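PDB 5TX7: D-isomer specific 2-hydroxyacid dehydrogenase family protein from Desulfovibrio vulgaris, which probably catalyses the NAD-dependent interconversion of D-2-hydroxyacids and their 2-oxoacids. Local coordinates for residues A[176-181]-A[190-195]; A[5-10]-A[52-57]; A[109-114]-A[232-237]. One frame throughout, in Å; residues are numbered along the deposited sequence.

Contact 1: residues A[176-181]-A[190-195]; sequences AYAPRS and FEHVGL
Tyr177 and Leu195 both hold CG trans to the backbone N (chi1 174° and -167°), and these two choices let the leucine cross over the phenol ring. Leu195 CB stands over the middle of one face, 4.0 Å from the centroid of the Tyr177 ring in a CH-pi contact, while Leu195 CD1 reaches Tyr177 CD2 at 4.0 Å. The opposite face is covered toward its rim by CD of Pro179. At the ring edge, in plane, lies the carbonyl oxygen of Val193, 3.6 Å from Tyr177 CD1; the ring is thus bounded on both faces and on one edge.

Behind the ring the two backbones run parallel. Ala176 N donates to Glu191 O at 3.1 Å, and Val193 N returns the bond to Ala176 O at 3.0 Å. This pairing sets strand 190-192 on the margin of the parallel NAD-binding Rossmann sheet, beside strand 173-177, the second strand of the domain; in dehydrogenases of this type the loop that follows it commonly faces the adenosine ribose of the cofactor. Water 1 carries the pairing one step further, accepting from Ala178 N and donating to Val193 O.

A smaller cluster sits on the face of the sheet that bears Ala176 and His192. Ala176 CB rests 3.9 Å from Phe190 CE1, and Phe190 CE2 lies over the rim of the imidazole of His192, whose CD2 meets Ala178 CB at 3.6 Å. Phe190 continues onto the ring of Phe156, which lies between the first two glycines of what is probably the Rossmann-type GxGxxG motif.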
loop_
_atom_site.group_PDB
_atom_site.type_symbol
_atom_site.label_atom_id
_atom_site.label_comp_id
_atom_site.label_asym_id
_atom_site.label_seq_id
_atom_site.Cartn_x
_atom_site.Cartn_y
_atom_site.Cartn_z
ATOM N N ALA A 176 -12.474 -13.994 10.626
ATOM C CA ALA A 176 -13.478 -12.948 10.709
ATOM C C ALA A 176 -14.394 -13.152 11.896
ATOM O O ALA A 176 -14.848 -14.269 12.128
ATOM C CB ALA A 176 -14.291 -12.932 9.432
ATOM N N TYR A 177 -14.640 -12.079 12.653
ATOM C CA TYR A 177 -15.729 -12.033 13.623
ATOM C C TYR A 177 -16.908 -11.487 12.853
ATOM O O TYR A 177 -16.935 -10.313 12.493
ATOM C CB TYR A 177 -15.406 -11.155 14.843
ATOM C CG TYR A 177 -16.588 -10.991 15.785
ATOM C CD1 TYR A 177 -17.134 -12.095 16.428
ATOM C CD2 TYR A 177 -17.183 -9.732 16.010
ATOM C CE1 TYR A 177 -18.234 -11.979 17.275
ATOM C CE2 TYR A 177 -18.291 -9.599 16.853
ATOM C CZ TYR A 177 -18.813 -10.730 17.489
ATOM O OH TYR A 177 -19.914 -10.631 18.328
ATOM N N ALA A 178 -17.880 -12.355 12.599
ATOM C CA ALA A 178 -18.956 -12.096 11.645
ATOM C C ALA A 178 -20.295 -12.354 12.313
ATOM O O ALA A 178 -20.951 -13.361 12.036
ATOM C CB ALA A 178 -18.781 -12.971 10.411
ATOM N N PRO A 179 -20.713 -11.434 13.205
ATOM C CA PRO A 179 -21.946 -11.635 13.979
ATOM C C PRO A 179 -23.242 -11.496 13.158
ATOM O O PRO A 179 -24.172 -12.275 13.359
ATOM C CB PRO A 179 -21.849 -10.558 15.065
ATOM C CG PRO A 179 -21.017 -9.474 14.455
ATOM C CD PRO A 179 -20.047 -10.158 13.542
ATOM N N ARG A 180 -23.283 -10.523 12.242
ATOM C CA ARG A 180 -24.455 -10.257 11.402
ATOM C C ARG A 180 -24.653 -11.252 10.242
ATOM O O ARG A 180 -25.725 -11.281 9.649
ATOM C CB ARG A 180 -24.395 -8.826 10.841
ATOM N N SER A 181 -23.635 -12.059 9.916
ATOM C CA SER A 181 -23.664 -12.934 8.735
ATOM C C SER A 181 -22.714 -14.145 8.811
ATOM O O SER A 181 -21.525 -14.001 9.112
ATOM C CB SER A 181 -23.315 -12.105 7.490
ATOM O OG SER A 181 -21.975 -11.593 7.557
ATOM N N PHE A 190 -9.413 -19.578 5.504
ATOM C CA PHE A 190 -10.391 -18.672 6.078
ATOM C C PHE A 190 -11.143 -19.400 7.162
ATOM O O PHE A 190 -11.404 -20.585 7.022
ATOM C CB PHE A 190 -11.388 -18.189 5.035
ATOM C CG PHE A 190 -12.511 -17.389 5.624
ATOM C CD1 PHE A 190 -12.333 -16.049 5.916
ATOM C CD2 PHE A 190 -13.733 -17.983 5.925
ATOM C CE1 PHE A 190 -13.358 -15.297 6.487
ATOM C CE2 PHE A 190 -14.762 -17.242 6.492
ATOM C CZ PHE A 190 -14.575 -15.890 6.767
ATOM N N GLU A 191 -11.515 -18.684 8.219
ATOM C CA GLU A 191 -12.288 -19.256 9.310
ATOM C C GLU A 191 -13.087 -18.168 10.055
ATOM O O GLU A 191 -12.630 -17.040 10.202
ATOM C CB GLU A 191 -11.311 -19.959 10.247
ATOM C CG GLU A 191 -11.900 -20.837 11.322
ATOM C CD GLU A 191 -10.829 -21.369 12.275
ATOM O OE1 GLU A 191 -9.658 -21.541 11.845
ATOM O OE2 GLU A 191 -11.162 -21.615 13.461
ATOM N N HIS A 192 -14.299 -18.500 10.471
ATOM C CA HIS A 192 -15.071 -17.660 11.401
ATOM C C HIS A 192 -14.629 -17.915 12.845
ATOM O O HIS A 192 -14.455 -19.058 13.239
ATOM C CB HIS A 192 -16.577 -17.924 11.285
ATOM C CG HIS A 192 -17.182 -17.389 10.032
ATOM N ND1 HIS A 192 -17.711 -18.202 9.054
ATOM C CD2 HIS A 192 -17.323 -16.123 9.586
ATOM C CE1 HIS A 192 -18.169 -17.455 8.066
ATOM N NE2 HIS A 192 -17.949 -16.189 8.365
ATOM N N VAL A 193 -14.480 -16.853 13.622
ATOM C CA VAL A 193 -14.072 -16.964 15.025
ATOM C C VAL A 193 -14.881 -16.043 15.917
ATOM O O VAL A 193 -15.414 -15.047 15.450
ATOM C CB VAL A 193 -12.577 -16.607 15.219
ATOM C CG1 VAL A 193 -11.692 -17.593 14.470
ATOM C CG2 VAL A 193 -12.271 -15.176 14.781
ATOM N N GLY A 194 -14.945 -16.376 17.206
ATOM C CA GLY A 194 -15.422 -15.448 18.211
ATOM C C GLY A 194 -14.477 -14.269 18.351
ATOM O O GLY A 194 -13.325 -14.333 17.954
ATOM N N LEU A 195 -14.965 -13.196 18.938
ATOM C CA LEU A 195 -14.183 -11.965 19.079
ATOM C C LEU A 195 -12.910 -12.127 19.929
ATOM O O LEU A 195 -11.869 -11.617 19.560
ATOM C CB LEU A 195 -15.065 -10.859 19.664
ATOM C CG LEU A 195 -14.550 -9.439 19.614
ATOM C CD1 LEU A 195 -13.980 -9.082 18.243
ATOM C CD2 LEU A 195 -15.720 -8.487 19.889
HETATM O O HOH W 1 -17.745 -14.901 13.713
#

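Contact 2: residues A[5-10]-A[52-57]; sequences VALDGY and NKVPLD
Asp8 points its carboxylate toward the loop residues Asn52 and Lys53 and grips two successive backbone N-H groups, one with each oxygen. Asn52 N reaches OD1 of Asp8 at 2.9 Å and Lys53 N reaches OD2 of Asp8 at 3.0 Å; both bonds are nearly straight and both use syn lone pairs, so the pair fixes the rotation of the carboxylate. The Asn52 side chain crosses that of Asp8 at about a right angle, its amide plane turned 67° from the carboxylate. Water 2 ties the amide ND2 to the carbonyl oxygen of Asp8. The residues after Ala6 and the loop 52-57 follow the C-terminal ends of strands 3-6 and 48-51, neighbours in the five-stranded parallel sheet of the flavodoxin-like domain. Next to the two hydrogen bonds, Val54 slides past Asp8 in the reverse sense and sets CG2 3.4 Å from Asp8 CG; the same methyl lies 3.9 Å from Leu7 CB, where leucine and valine cross almost perpendicularly. Ile39 of helix 39-43 packs on Val54. The Lys53 chain, bent at chi2 and chi4, places NZ 2.8 Å from Asn52 OD1, and makes a cation-pi contact with Trp136 of the second subunit.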
loop_
_atom_site.group_PDB
_atom_site.type_symbol
_atom_site.label_atom_id
_atom_site.label_comp_id
_atom_site.label_asym_id
_atom_site.label_seq_id
_atom_site.Cartn_x
_atom_site.Cartn_y
_atom_site.Cartn_z
ATOM N N VAL A 5 -29.997 22.496 -2.905
ATOM C CA VAL A 5 -28.913 23.169 -2.177
ATOM C C VAL A 5 -27.991 22.150 -1.498
ATOM O O VAL A 5 -28.456 21.299 -0.725
ATOM C CB VAL A 5 -29.457 24.158 -1.135
ATOM C CG1 VAL A 5 -28.327 24.857 -0.393
ATOM C CG2 VAL A 5 -30.319 25.203 -1.825
ATOM N N ALA A 6 -26.690 22.247 -1.799
ATOM C CA ALA A 6 -25.658 21.485 -1.084
ATOM C C ALA A 6 -25.020 22.393 -0.017
ATOM O O ALA A 6 -24.389 23.415 -0.339
ATOM C CB ALA A 6 -24.612 20.966 -2.057
ATOM N N LEU A 7 -25.210 22.022 1.244
ATOM C CA LEU A 7 -24.763 22.840 2.369
ATOM C C LEU A 7 -23.277 22.666 2.690
ATOM O O LEU A 7 -22.671 23.562 3.257
ATOM C CB LEU A 7 -25.624 22.569 3.619
ATOM C CG LEU A 7 -27.104 22.946 3.491
ATOM C CD1 LEU A 7 -27.892 22.466 4.702
ATOM C CD2 LEU A 7 -27.293 24.452 3.296
ATOM N N ASP A 8 -22.696 21.522 2.347
ATOM C CA ASP A 8 -21.248 21.337 2.494
ATOM C C ASP A 8 -20.692 20.430 1.421
ATOM O O ASP A 8 -20.382 19.284 1.673
ATOM C CB ASP A 8 -20.878 20.843 3.912
ATOM C CG ASP A 8 -21.523 19.513 4.285
ATOM O OD1 ASP A 8 -22.620 19.199 3.769
ATOM O OD2 ASP A 8 -20.935 18.790 5.127
ATOM N N GLY A 9 -20.583 20.978 0.217
ATOM C CA GLY A 9 -20.175 20.216 -0.962
ATOM C C GLY A 9 -18.681 20.143 -1.233
ATOM O O GLY A 9 -18.244 19.395 -2.117
ATOM N N TYR A 10 -17.877 20.878 -0.477
ATOM C CA TYR A 10 -16.448 20.941 -0.775
ATOM C C TYR A 10 -15.757 19.580 -0.635
ATOM O O TYR A 10 -15.075 19.157 -1.557
ATOM C CB TYR A 10 -15.746 21.985 0.087
ATOM C CG TYR A 10 -14.290 22.160 -0.271
ATOM C CD1 TYR A 10 -13.909 22.726 -1.494
ATOM C CD2 TYR A 10 -13.294 21.730 0.582
ATOM C CE1 TYR A 10 -12.566 22.879 -1.824
ATOM C CE2 TYR A 10 -11.961 21.878 0.267
ATOM C CZ TYR A 10 -11.586 22.451 -0.936
ATOM O OH TYR A 10 -10.231 22.596 -1.224
ATOM N N ASN A 52 -23.613 16.479 3.991
ATOM C CA ASN A 52 -22.689 15.438 4.397
ATOM C C ASN A 52 -22.691 15.416 5.927
ATOM O O ASN A 52 -23.185 14.479 6.529
ATOM C CB ASN A 52 -21.292 15.693 3.802
ATOM C CG ASN A 52 -20.378 14.487 3.897
ATOM O OD1 ASN A 52 -20.536 13.635 4.766
ATOM N ND2 ASN A 52 -19.413 14.412 2.984
ATOM N N LYS A 53 -22.159 16.463 6.541
ATOM C CA LYS A 53 -22.062 16.553 7.999
ATOM C C LYS A 53 -22.737 17.793 8.581
ATOM O O LYS A 53 -22.597 18.050 9.772
ATOM C CB LYS A 53 -20.579 16.522 8.434
ATOM C CG LYS A 53 -19.824 15.261 8.076
ATOM C CD LYS A 53 -20.372 14.021 8.769
ATOM C CE LYS A 53 -19.580 12.767 8.392
ATOM N NZ LYS A 53 -20.056 12.153 7.116
ATOM N N VAL A 54 -23.461 18.565 7.772
ATOM C CA VAL A 54 -24.207 19.712 8.301
ATOM C C VAL A 54 -25.431 19.169 9.049
ATOM O O VAL A 54 -26.192 18.384 8.492
ATOM C CB VAL A 54 -24.628 20.689 7.202
ATOM C CG1 VAL A 54 -25.518 21.790 7.773
ATOM C CG2 VAL A 54 -23.385 21.302 6.560
ATOM N N PRO A 55 -25.592 19.555 10.318
ATOM C CA PRO A 55 -26.676 18.980 11.117
ATOM C C PRO A 55 -28.048 19.545 10.774
ATOM O O PRO A 55 -28.141 20.720 10.463
ATOM C CB PRO A 55 -26.281 19.331 12.563
ATOM C CG PRO A 55 -25.387 20.510 12.433
ATOM C CD PRO A 55 -24.691 20.398 11.123
ATOM N N LEU A 56 -29.080 18.699 10.811
ATOM C CA LEU A 56 -30.469 19.123 10.623
ATOM C C LEU A 56 -31.343 18.523 11.713
ATOM O O LEU A 56 -31.590 17.318 11.731
ATOM C CB LEU A 56 -30.977 18.688 9.257
ATOM C CG LEU A 56 -30.243 19.269 8.051
ATOM C CD1 LEU A 56 -30.661 18.518 6.793
ATOM C CD2 LEU A 56 -30.513 20.768 7.931
ATOM N N ASP A 57 -31.794 19.380 12.619
ATOM C CA ASP A 57 -32.661 18.990 13.741
ATOM C C ASP A 57 -34.117 19.359 13.448
ATOM O O ASP A 57 -34.428 19.843 12.367
ATOM C CB ASP A 57 -32.151 19.654 15.040
ATOM C CG ASP A 57 -32.248 21.185 15.024
ATOM O OD1 ASP A 57 -32.509 21.795 13.972
ATOM O OD2 ASP A 57 -32.059 21.791 16.085
HETATM O O HOH W 2 -19.453 16.739 1.226
#

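Contact 3: residues A[109-114]-A[232-237]; sequences ALLLEL and YLINTA
One face of the parallel Rossmann sheet is covered here by helix 100-116, which lies between that sheet and the second subunit. The short segments run roughly antiparallel, at 151°, with their axes 9.2 Å apart. Leu110, Leu111 and Leu114 face Tyr232, Ile234 and Thr236 through carbon contacts, with no hydrogen bond across. Ile234 is central: with CG1 opposite its carbonyl carbon (chi1 -52°), the branch carries CD1 in among the leucines, 4.1 Å from Leu111 CB and 4.1 Å from Leu114 CD1, while its other branch, CG2, meets Leu110 CD1 at 4.0 Å. Leu110 CD1 also touches the methyl of Thr236, 4.2 Å from CG2. Leu114 slides past Tyr232 with CB 3.9 Å from CE1 of that ring, and Leu111 crosses the tyrosine at about a right angle, CD1 lying 4.1 Å from Tyr232 CB. Beyond this apolar part the phenol OH is hydrogen-bonded to Glu144. On the helix side turned from the strand, Leu112 packs on Leu112 of the second subunit. A helix running nearly antiparallel to a strand and packed on its alternate residues Tyr232 and Ile234 is the layering of the alpha/beta Rossmann fold.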
loop_
_atom_site.group_PDB
_atom_site.type_symbol
_atom_site.label_atom_id
_atom_site.label_comp_id
_atom_site.label_asym_id
_atom_site.label_seq_id
_atom_site.Cartn_x
_atom_site.Cartn_y
_atom_site.Cartn_z
ATOM N N ALA A 109 -3.043 0.705 2.780
ATOM C CA ALA A 109 -2.135 1.845 2.724
ATOM C C ALA A 109 -1.549 2.124 4.122
ATOM O O ALA A 109 -0.347 2.330 4.263
ATOM C CB ALA A 109 -2.838 3.072 2.190
ATOM N N LEU A 110 -2.381 2.089 5.154
ATOM C CA LEU A 110 -1.881 2.271 6.538
ATOM C C LEU A 110 -0.949 1.123 6.959
ATOM O O LEU A 110 0.149 1.347 7.472
ATOM C CB LEU A 110 -3.041 2.372 7.527
ATOM C CG LEU A 110 -3.938 3.608 7.373
ATOM C CD1 LEU A 110 -5.251 3.411 8.105
ATOM C CD2 LEU A 110 -3.281 4.866 7.894
ATOM N N LEU A 111 -1.396 -0.107 6.712
ATOM C CA LEU A 111 -0.661 -1.294 7.138
ATOM C C LEU A 111 0.702 -1.442 6.459
ATOM O O LEU A 111 1.676 -1.818 7.106
ATOM C CB LEU A 111 -1.498 -2.531 6.881
ATOM C CG LEU A 111 -0.901 -3.895 7.224
ATOM C CD1 LEU A 111 -0.575 -3.910 8.708
ATOM C CD2 LEU A 111 -1.870 -4.988 6.846
ATOM N N LEU A 112 0.767 -1.175 5.161
ATOM C CA LEU A 112 2.017 -1.283 4.418
ATOM C C LEU A 112 2.993 -0.164 4.715
ATOM O O LEU A 112 4.208 -0.387 4.650
ATOM C CB LEU A 112 1.769 -1.374 2.909
ATOM C CG LEU A 112 1.219 -2.717 2.446
ATOM C CD1 LEU A 112 0.771 -2.609 0.994
ATOM C CD2 LEU A 112 2.256 -3.804 2.605
ATOM N N GLU A 113 2.484 1.016 5.051
ATOM C CA GLU A 113 3.358 2.077 5.528
ATOM C C GLU A 113 3.927 1.701 6.882
ATOM O O GLU A 113 5.085 2.019 7.131
ATOM C CB GLU A 113 2.669 3.446 5.548
ATOM C CG GLU A 113 3.528 4.618 6.048
ATOM C CD GLU A 113 4.749 5.001 5.214
ATOM O OE1 GLU A 113 4.843 4.661 3.999
ATOM O OE2 GLU A 113 5.628 5.697 5.811
ATOM N N LEU A 114 3.159 1.043 7.743
ATOM C CA LEU A 114 3.728 0.562 9.013
ATOM C C LEU A 114 4.787 -0.553 8.762
ATOM O O LEU A 114 5.792 -0.624 9.463
ATOM C CB LEU A 114 2.643 0.064 9.960
ATOM C CG LEU A 114 1.671 1.126 10.504
ATOM C CD1 LEU A 114 0.352 0.543 11.002
ATOM C CD2 LEU A 114 2.315 1.929 11.622
ATOM N N TYR A 232 -0.361 -5.624 14.848
ATOM C CA TYR A 232 -0.799 -4.356 14.255
ATOM C C TYR A 232 -2.302 -4.171 14.426
ATOM O O TYR A 232 -3.058 -5.135 14.290
ATOM C CB TYR A 232 -0.435 -4.295 12.772
ATOM C CG TYR A 232 1.048 -4.255 12.499
ATOM C CD1 TYR A 232 1.758 -3.051 12.545
ATOM C CD2 TYR A 232 1.765 -5.425 12.229
ATOM C CE1 TYR A 232 3.125 -3.002 12.281
ATOM C CE2 TYR A 232 3.132 -5.392 11.987
ATOM C CZ TYR A 232 3.818 -4.185 12.026
ATOM O OH TYR A 232 5.188 -4.159 11.777
ATOM N N LEU A 233 -2.726 -2.929 14.715
ATOM C CA LEU A 233 -4.151 -2.542 14.769
ATOM C C LEU A 233 -4.473 -1.474 13.720
ATOM O O LEU A 233 -3.739 -0.497 13.574
ATOM C CB LEU A 233 -4.476 -1.989 16.155
ATOM C CG LEU A 233 -5.917 -1.521 16.381
ATOM C CD1 LEU A 233 -6.911 -2.666 16.248
ATOM C CD2 LEU A 233 -6.028 -0.838 17.722
ATOM N N ILE A 234 -5.569 -1.657 12.990
ATOM C CA ILE A 234 -6.013 -0.694 11.976
ATOM C C ILE A 234 -7.455 -0.356 12.277
ATOM O O ILE A 234 -8.271 -1.263 12.502
ATOM C CB ILE A 234 -5.958 -1.271 10.536
ATOM C CG1 ILE A 234 -4.577 -1.870 10.206
ATOM C CG2 ILE A 234 -6.300 -0.189 9.516
ATOM C CD1 ILE A 234 -3.432 -0.862 10.127
ATOM N N ASN A 235 -7.783 0.931 12.251
ATOM C CA ASN A 235 -9.148 1.383 12.494
ATOM C C ASN A 235 -9.546 2.483 11.511
ATOM O O ASN A 235 -9.146 3.646 11.662
ATOM C CB ASN A 235 -9.279 1.903 13.904
ATOM C CG ASN A 235 -10.705 2.291 14.263
ATOM O OD1 ASN A 235 -11.657 1.757 13.727
ATOM N ND2 ASN A 235 -10.848 3.207 15.207
ATOM N N THR A 236 -10.325 2.092 10.507
ATOM C CA THR A 236 -10.944 3.017 9.570
ATOM C C THR A 236 -12.465 3.111 9.819
ATOM O O THR A 236 -13.190 3.680 8.992
ATOM C CB THR A 236 -10.748 2.520 8.128
ATOM O OG1 THR A 236 -11.293 1.205 8.015
ATOM C CG2 THR A 236 -9.280 2.462 7.762
ATOM N N ALA A 237 -12.940 2.571 10.949
ATOM C CA ALA A 237 -14.349 2.503 11.271
ATOM C C ALA A 237 -14.803 3.693 12.168
ATOM O O ALA A 237 -15.203 4.721 11.652
ATOM C CB ALA A 237 -14.639 1.164 11.923
#

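Contact 2 comes first along the chain and belongs to the five-stranded sheet of one domain; contacts 1 and 3 belong to the seven-stranded NAD-binding sheet of the other. Within that sheet contact 1 pairs the outermost strand 190-192 with strand 173-177, whereas contact 3 packs helix 100-116 on the inner strand 231-235, and both segments of contact 1 fall between those of contact 3 in sequence. Centres of contacts 1 and 3 are about 20 Å apart, those of 2 and 3 about 29 Å, and those of 1 and 2 about 36 Å. Contacts 2 and 3 reach the second subunit, while no other chain of the dimer touches the segments of contact 1.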